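Local coordinates for protein possible metal-dependent hydrolase (Veillonella parvula, PDB 3RPC) that is probably a metal-dependent hydrolase of the metallo-beta-lactamase superfamily, carrying two zinc ions, though its substrate has not been established, at residues Gly38-Asn44 with Val230-Ala234; Met189-Tyr193 with Ile204-Ile210. One frame throughout, in Å; residues are numbered along the deposited sequence.

In the fold
Along the chain, interaction 2 is nested inside the long loop that interaction 1 closes, and the two centres lie about 16 Å apart. They meet where Ala234 N and Tyr193 O, 3.1 Å apart, probably form a hydrogen bond, while Thr233 packs on Gly192. Both lie near the zinc ions: the side chain of His232 in interaction 1 is about 6 Å from one zinc, and that of Ile204 in interaction 2 about 5 Å from one. Neither is a ligand; the metal sites are built by His72, His74, Asp76, His77, His132, Asp168 and His226. Both contacts thus lie beside the metal centre, interaction 1 less deeply buried than interaction 2.

Interaction 1: residues Gly38-Asn44 with Val230-Ala234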
loop_
_atom_site.group_PDB
_atom_site.type_symbol
_atom_site.label_atom_id
_atom_site.label_comp_id
_atom_site.label_asym_id
_atom_site.label_seq_id
_atom_site.Cartn_x
_atom_site.Cartn_y
_atom_site.Cartn_z
ATOM N N GLY A 38 -20.645 -13.269 -17.537
ATOM C CA GLY A 38 -19.633 -12.230 -17.418
ATOM C C GLY A 38 -19.880 -11.366 -16.198
ATOM O O GLY A 38 -21.023 -11.270 -15.730
ATOM N N PHE A 39 -18.829 -10.736 -15.673
ATOM C CA PHE A 39 -18.961 -9.879 -14.499
ATOM C C PHE A 39 -19.936 -8.740 -14.780
ATOM O O PHE A 39 -19.833 -8.065 -15.800
ATOM C CB PHE A 39 -17.610 -9.296 -14.071
ATOM C CG PHE A 39 -16.659 -10.308 -13.488
ATOM C CD1 PHE A 39 -16.928 -10.912 -12.270
ATOM C CD2 PHE A 39 -15.496 -10.649 -14.158
ATOM C CE1 PHE A 39 -16.055 -11.844 -11.734
ATOM C CE2 PHE A 39 -14.614 -11.575 -13.628
ATOM C CZ PHE A 39 -14.895 -12.180 -12.415
ATOM N N GLU A 40 -20.883 -8.528 -13.876
ATOM C CA GLU A 40 -21.871 -7.470 -14.065
ATOM C C GLU A 40 -21.205 -6.097 -14.144
ATOM O O GLU A 40 -20.290 -5.796 -13.374
ATOM C CB GLU A 40 -22.906 -7.497 -12.938
ATOM C CG GLU A 40 -24.067 -6.533 -13.133
ATOM C CD GLU A 40 -25.094 -6.631 -12.017
ATOM O OE1 GLU A 40 -24.971 -7.550 -11.177
ATOM O OE2 GLU A 40 -26.021 -5.793 -11.979
ATOM N N GLY A 41 -21.670 -5.282 -15.090
ATOM C CA GLY A 41 -21.245 -3.896 -15.194
ATOM C C GLY A 41 -19.861 -3.715 -15.783
ATOM O O GLY A 41 -19.264 -2.642 -15.665
ATOM N N THR A 42 -19.343 -4.760 -16.417
ATOM C CA THR A 42 -17.991 -4.706 -16.962
ATOM C C THR A 42 -17.980 -4.810 -18.480
ATOM O O THR A 42 -18.971 -5.179 -19.108
ATOM C CB THR A 42 -17.082 -5.821 -16.382
ATOM O OG1 THR A 42 -17.577 -7.110 -16.770
ATOM C CG2 THR A 42 -17.006 -5.724 -14.853
ATOM N N PHE A 43 -16.840 -4.455 -19.060
ATOM C CA PHE A 43 -16.607 -4.587 -20.489
ATOM C C PHE A 43 -17.005 -5.987 -20.975
ATOM O O PHE A 43 -16.608 -6.999 -20.389
ATOM C CB PHE A 43 -15.122 -4.299 -20.747
ATOM C CG PHE A 43 -14.708 -4.365 -22.195
ATOM C CD1 PHE A 43 -14.882 -3.271 -23.032
ATOM C CD2 PHE A 43 -14.112 -5.497 -22.709
ATOM C CE1 PHE A 43 -14.473 -3.320 -24.353
ATOM C CE2 PHE A 43 -13.706 -5.562 -24.033
ATOM C CZ PHE A 43 -13.889 -4.468 -24.863
ATOM N N ASN A 44 -17.808 -6.045 -22.029
ATOM C CA ASN A 44 -18.165 -7.314 -22.662
ATOM C C ASN A 44 -18.878 -8.265 -21.687
ATOM O O ASN A 44 -18.621 -9.469 -21.691
ATOM C CB ASN A 44 -16.894 -7.972 -23.222
ATOM C CG ASN A 44 -17.172 -9.202 -24.067
ATOM O OD1 ASN A 44 -18.171 -9.283 -24.777
ATOM N ND2 ASN A 44 -16.274 -10.180 -23.983
ATOM N N VAL A 230 -11.303 -14.234 -18.837
ATOM C CA VAL A 230 -12.481 -13.569 -18.291
ATOM C C VAL A 230 -13.059 -12.613 -19.331
ATOM O O VAL A 230 -12.414 -12.317 -20.341
ATOM C CB VAL A 230 -12.215 -12.850 -16.937
ATOM C CG1 VAL A 230 -11.817 -13.866 -15.857
ATOM C CG2 VAL A 230 -11.159 -11.754 -17.062
ATOM N N ASN A 231 -14.285 -12.157 -19.104
ATOM C CA ASN A 231 -14.988 -11.402 -20.135
ATOM C C ASN A 231 -14.464 -9.992 -20.335
ATOM O O ASN A 231 -14.513 -9.476 -21.456
ATOM C CB ASN A 231 -16.480 -11.323 -19.835
ATOM C CG ASN A 231 -16.764 -10.573 -18.556
ATOM O OD1 ASN A 231 -16.617 -11.121 -17.470
ATOM N ND2 ASN A 231 -17.153 -9.302 -18.672
ATOM N N HIS A 232 -13.997 -9.358 -19.258
ATOM C CA HIS A 232 -13.756 -7.914 -19.298
ATOM C C HIS A 232 -12.319 -7.478 -19.571
ATOM O O HIS A 232 -12.035 -6.283 -19.590
ATOM C CB HIS A 232 -14.315 -7.212 -18.050
ATOM C CG HIS A 232 -13.699 -7.654 -16.756
ATOM N ND1 HIS A 232 -13.097 -8.884 -16.594
ATOM C CD2 HIS A 232 -13.616 -7.035 -15.554
ATOM C CE1 HIS A 232 -12.660 -8.999 -15.351
ATOM N NE2 HIS A 232 -12.966 -7.893 -14.697
ATOM N N THR A 233 -11.430 -8.435 -19.816
ATOM C CA THR A 233 -10.054 -8.109 -20.167
ATOM C C THR A 233 -9.990 -7.675 -21.635
ATOM O O THR A 233 -10.046 -8.510 -22.557
ATOM C CB THR A 233 -9.102 -9.279 -19.866
ATOM O OG1 THR A 233 -9.734 -10.531 -20.195
ATOM C CG2 THR A 233 -8.795 -9.301 -18.395
ATOM N N ALA A 234 -9.892 -6.364 -21.831
ATOM C CA ALA A 234 -9.994 -5.740 -23.144
ATOM C C ALA A 234 -8.710 -5.824 -23.956
ATOM O O ALA A 234 -8.688 -5.446 -25.125
ATOM C CB ALA A 234 -10.412 -4.294 -22.977
#
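The carboxamide of Asn231 is hydrogen-bonded through both its ends to the loop 38-44. Asn231 OD1 accepts Phe39 N at 2.9 Å with an N-H...O angle of 159°; the donor stands above the carbonyl plane instead of on a lone pair. Asn231 ND2 gives one bond to Thr42 OG1 at 2.9 Å, in the amide plane, and another to Phe43 O, also at 2.9 Å but tilted from that plane, and a weak third bond to Asn44 O. Bonds at both ends should fix the rotation of the amide. A chi1 of 63°, which sets CG between the backbone N and carbonyl carbon, swings this group into the curve of the loop. In return, Asn44 ND2 reaches the Asn231 carbonyl: ND2 to O is 3.2 Å, on a lone pair, and the same amide nitrogen is also hydrogen-bonded to Gln47 OE1.

Within the loop, Thr42 OG1 donates to Phe39 O at 2.6 Å, so this hydroxyl is donor to one partner and acceptor for the Asn231 amide. It thereby ties together the ends of the type II turn Phe39-Thr42, in which Gly41 has positive phi. The opposing segment follows strand 221-225 and the zinc ligand His226, in one of the loops at the metal-bearing edge of the metallo-beta-lactamase fold.

Aromatic and apolar contacts flank the polar network. Phe39 CD2 sits over one face of the His232 imidazole, offset toward the rim, 3.5 Å from CE1; with ring planes 54° apart, the pair is oblique. Thr42 adds its methyl, CG2 lying 3.7 Å from His232 CD2. Farther along, Ala234 CB makes a CH-pi contact over a face of Phe43, 3.9 Å from the ring centroid.

Interaction 2: residues Met189-Tyr193 with Ile204-Ile210; sequences MNTGY and IMGTKDI
Met205 O is approached by two groups of the strand-end turn. Tyr193 N donates to it at 2.8 Å, although the bond is bent, with 130° at the hydrogen, and Thr191 CA adds a CA-H...O contact to the same Met205 O at 3.3 Å. The amide of the same residue, Met205 N, gives Asn190 O a weak hydrogen bond, 3.3 Å long. The buried Gly192 N has no partner in the model; Ile204 CD1 packs beside it at 3.8 Å.

The entry to the helix is fixed by Gly206, its N-cap. Asp209, three residues on, turns OD2 back to Gly206 N at 2.8 Å and a straight 168°, supplying one half of a capping box; glycine has no side chain to supply the other. The second carboxylate oxygen, Asp209 OD1, forms a salt bridge with Arg212, so both oxygens of the group are held.

Apolar packing completes the contact. Met189 and Met205, both selenomethionine in this crystal, cross at about a right angle, with Met189 CE 3.6 Å from Met205 SE. Met189 bends at its last torsion (chi3 61°), which turns CE toward the helix start, where Asp209 CB is 3.7 Å away; Met205, by contrast, is extended beyond CG. Thr191 meets the helix through its methyl, CG2 lying 3.7 Å from Ile210 CG1, and Val240 of helix 237-246 touches both residues.

Asn190 links the strand end to the metal centre through a weak hydrogen bond from Asn190 ND2 to Asp168 OD1, Asp168 being a ligand in both zinc sites. Strand 186-190, helix 207-216 and strand 221-225 form a beta-alpha-beta unit of the metallo-beta-lactamase fold, with the contact at its crossover's start.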
loop_
_atom_site.group_PDB
_atom_site.type_symbol
_atom_site.label_atom_id
_atom_site.label_comp_id
_atom_site.label_asym_id
_atom_site.label_seq_id
_atom_site.Cartn_x
_atom_site.Cartn_y
_atom_site.Cartn_z
HETATM N N MSE A 189 3.181 -10.429 -14.905
HETATM C CA MSE A 189 2.275 -9.280 -14.925
HETATM C C MSE A 189 0.899 -9.644 -15.455
HETATM O O MSE A 189 0.785 -10.402 -16.422
HETATM C CB MSE A 189 2.832 -8.200 -15.858
HETATM C CG MSE A 189 4.274 -7.806 -15.621
HETATM SE SE MSE A 189 4.827 -6.535 -17.001
HETATM C CE MSE A 189 3.557 -5.088 -16.651
ATOM N N ASN A 190 -0.137 -9.102 -14.826
ATOM C CA ASN A 190 -1.512 -9.282 -15.276
ATOM C C ASN A 190 -1.871 -8.154 -16.236
ATOM O O ASN A 190 -2.135 -7.027 -15.809
ATOM C CB ASN A 190 -2.449 -9.299 -14.069
ATOM C CG ASN A 190 -2.260 -10.549 -13.221
ATOM O OD1 ASN A 190 -1.712 -11.550 -13.701
ATOM N ND2 ASN A 190 -2.715 -10.511 -11.969
ATOM N N THR A 191 -1.866 -8.460 -17.531
ATOM C CA THR A 191 -1.887 -7.409 -18.550
ATOM C C THR A 191 -3.129 -7.424 -19.432
ATOM O O THR A 191 -3.128 -6.835 -20.519
ATOM C CB THR A 191 -0.634 -7.479 -19.452
ATOM O OG1 THR A 191 -0.620 -8.720 -20.181
ATOM C CG2 THR A 191 0.626 -7.382 -18.620
ATOM N N GLY A 192 -4.191 -8.062 -18.953
ATOM C CA GLY A 192 -5.427 -8.142 -19.705
ATOM C C GLY A 192 -6.261 -6.870 -19.748
ATOM O O GLY A 192 -7.278 -6.824 -20.437
ATOM N N TYR A 193 -5.853 -5.835 -19.013
ATOM C CA TYR A 193 -6.522 -4.538 -19.092
ATOM C C TYR A 193 -8.038 -4.679 -18.909
ATOM O O TYR A 193 -8.845 -4.252 -19.750
ATOM C CB TYR A 193 -6.178 -3.864 -20.418
ATOM C CG TYR A 193 -6.291 -2.355 -20.445
ATOM C CD1 TYR A 193 -5.424 -1.561 -19.706
ATOM C CD2 TYR A 193 -7.234 -1.728 -21.255
ATOM C CE1 TYR A 193 -5.511 -0.167 -19.759
ATOM C CE2 TYR A 193 -7.327 -0.349 -21.320
ATOM C CZ TYR A 193 -6.467 0.417 -20.570
ATOM O OH TYR A 193 -6.568 1.796 -20.640
ATOM N N ILE A 204 -6.476 -3.309 -13.796
ATOM C CA ILE A 204 -5.181 -3.981 -13.782
ATOM C C ILE A 204 -4.287 -3.324 -14.827
ATOM O O ILE A 204 -4.536 -2.188 -15.228
ATOM C CB ILE A 204 -5.278 -5.521 -13.998
ATOM C CG1 ILE A 204 -5.983 -5.873 -15.311
ATOM C CG2 ILE A 204 -6.029 -6.174 -12.830
ATOM C CD1 ILE A 204 -5.971 -7.387 -15.651
HETATM N N MSE A 205 -3.238 -4.017 -15.240
HETATM C CA MSE A 205 -2.297 -3.469 -16.218
HETATM C C MSE A 205 -2.631 -3.840 -17.668
HETATM O O MSE A 205 -3.518 -4.658 -17.930
HETATM C CB MSE A 205 -0.878 -3.918 -15.869
HETATM C CG MSE A 205 -0.321 -3.197 -14.652
HETATM SE SE MSE A 205 1.302 -4.022 -14.004
HETATM C CE MSE A 205 1.695 -2.756 -12.589
ATOM N N GLY A 206 -1.934 -3.195 -18.603
ATOM C CA GLY A 206 -2.045 -3.488 -20.021
ATOM C C GLY A 206 -0.725 -3.236 -20.729
ATOM O O GLY A 206 0.345 -3.272 -20.114
ATOM N N THR A 207 -0.790 -2.963 -22.030
ATOM C CA THR A 207 0.423 -2.810 -22.821
ATOM C C THR A 207 1.304 -1.637 -22.370
ATOM O O THR A 207 2.531 -1.747 -22.399
ATOM C CB THR A 207 0.119 -2.682 -24.322
ATOM O OG1 THR A 207 -0.885 -1.678 -24.518
ATOM C CG2 THR A 207 -0.371 -4.019 -24.881
ATOM N N LYS A 208 0.692 -0.533 -21.934
ATOM C CA LYS A 208 1.497 0.598 -21.467
ATOM C C LYS A 208 2.455 0.162 -20.362
ATOM O O LYS A 208 3.626 0.561 -20.326
ATOM C CB LYS A 208 0.606 1.728 -20.966
ATOM C CG LYS A 208 1.343 3.017 -20.684
ATOM C CD LYS A 208 0.364 4.147 -20.371
ATOM C CE LYS A 208 -0.768 4.218 -21.395
ATOM N NZ LYS A 208 -0.330 4.713 -22.730
ATOM N N ASP A 209 1.945 -0.666 -19.453
ATOM C CA ASP A 209 2.738 -1.175 -18.341
ATOM C C ASP A 209 3.841 -2.123 -18.786
ATOM O O ASP A 209 4.925 -2.138 -18.208
ATOM C CB ASP A 209 1.812 -1.843 -17.327
ATOM C CG ASP A 209 0.665 -0.935 -16.946
ATOM O OD1 ASP A 209 0.877 -0.072 -16.070
ATOM O OD2 ASP A 209 -0.418 -1.021 -17.566
ATOM N N ILE A 210 3.567 -2.924 -19.811
ATOM C CA ILE A 210 4.596 -3.803 -20.328
ATOM C C ILE A 210 5.762 -2.984 -20.864
ATOM O O ILE A 210 6.919 -3.279 -20.590
ATOM C CB ILE A 210 4.045 -4.714 -21.432
ATOM C CG1 ILE A 210 2.944 -5.612 -20.875
ATOM C CG2 ILE A 210 5.172 -5.541 -22.066
ATOM C CD1 ILE A 210 2.347 -6.548 -21.922
#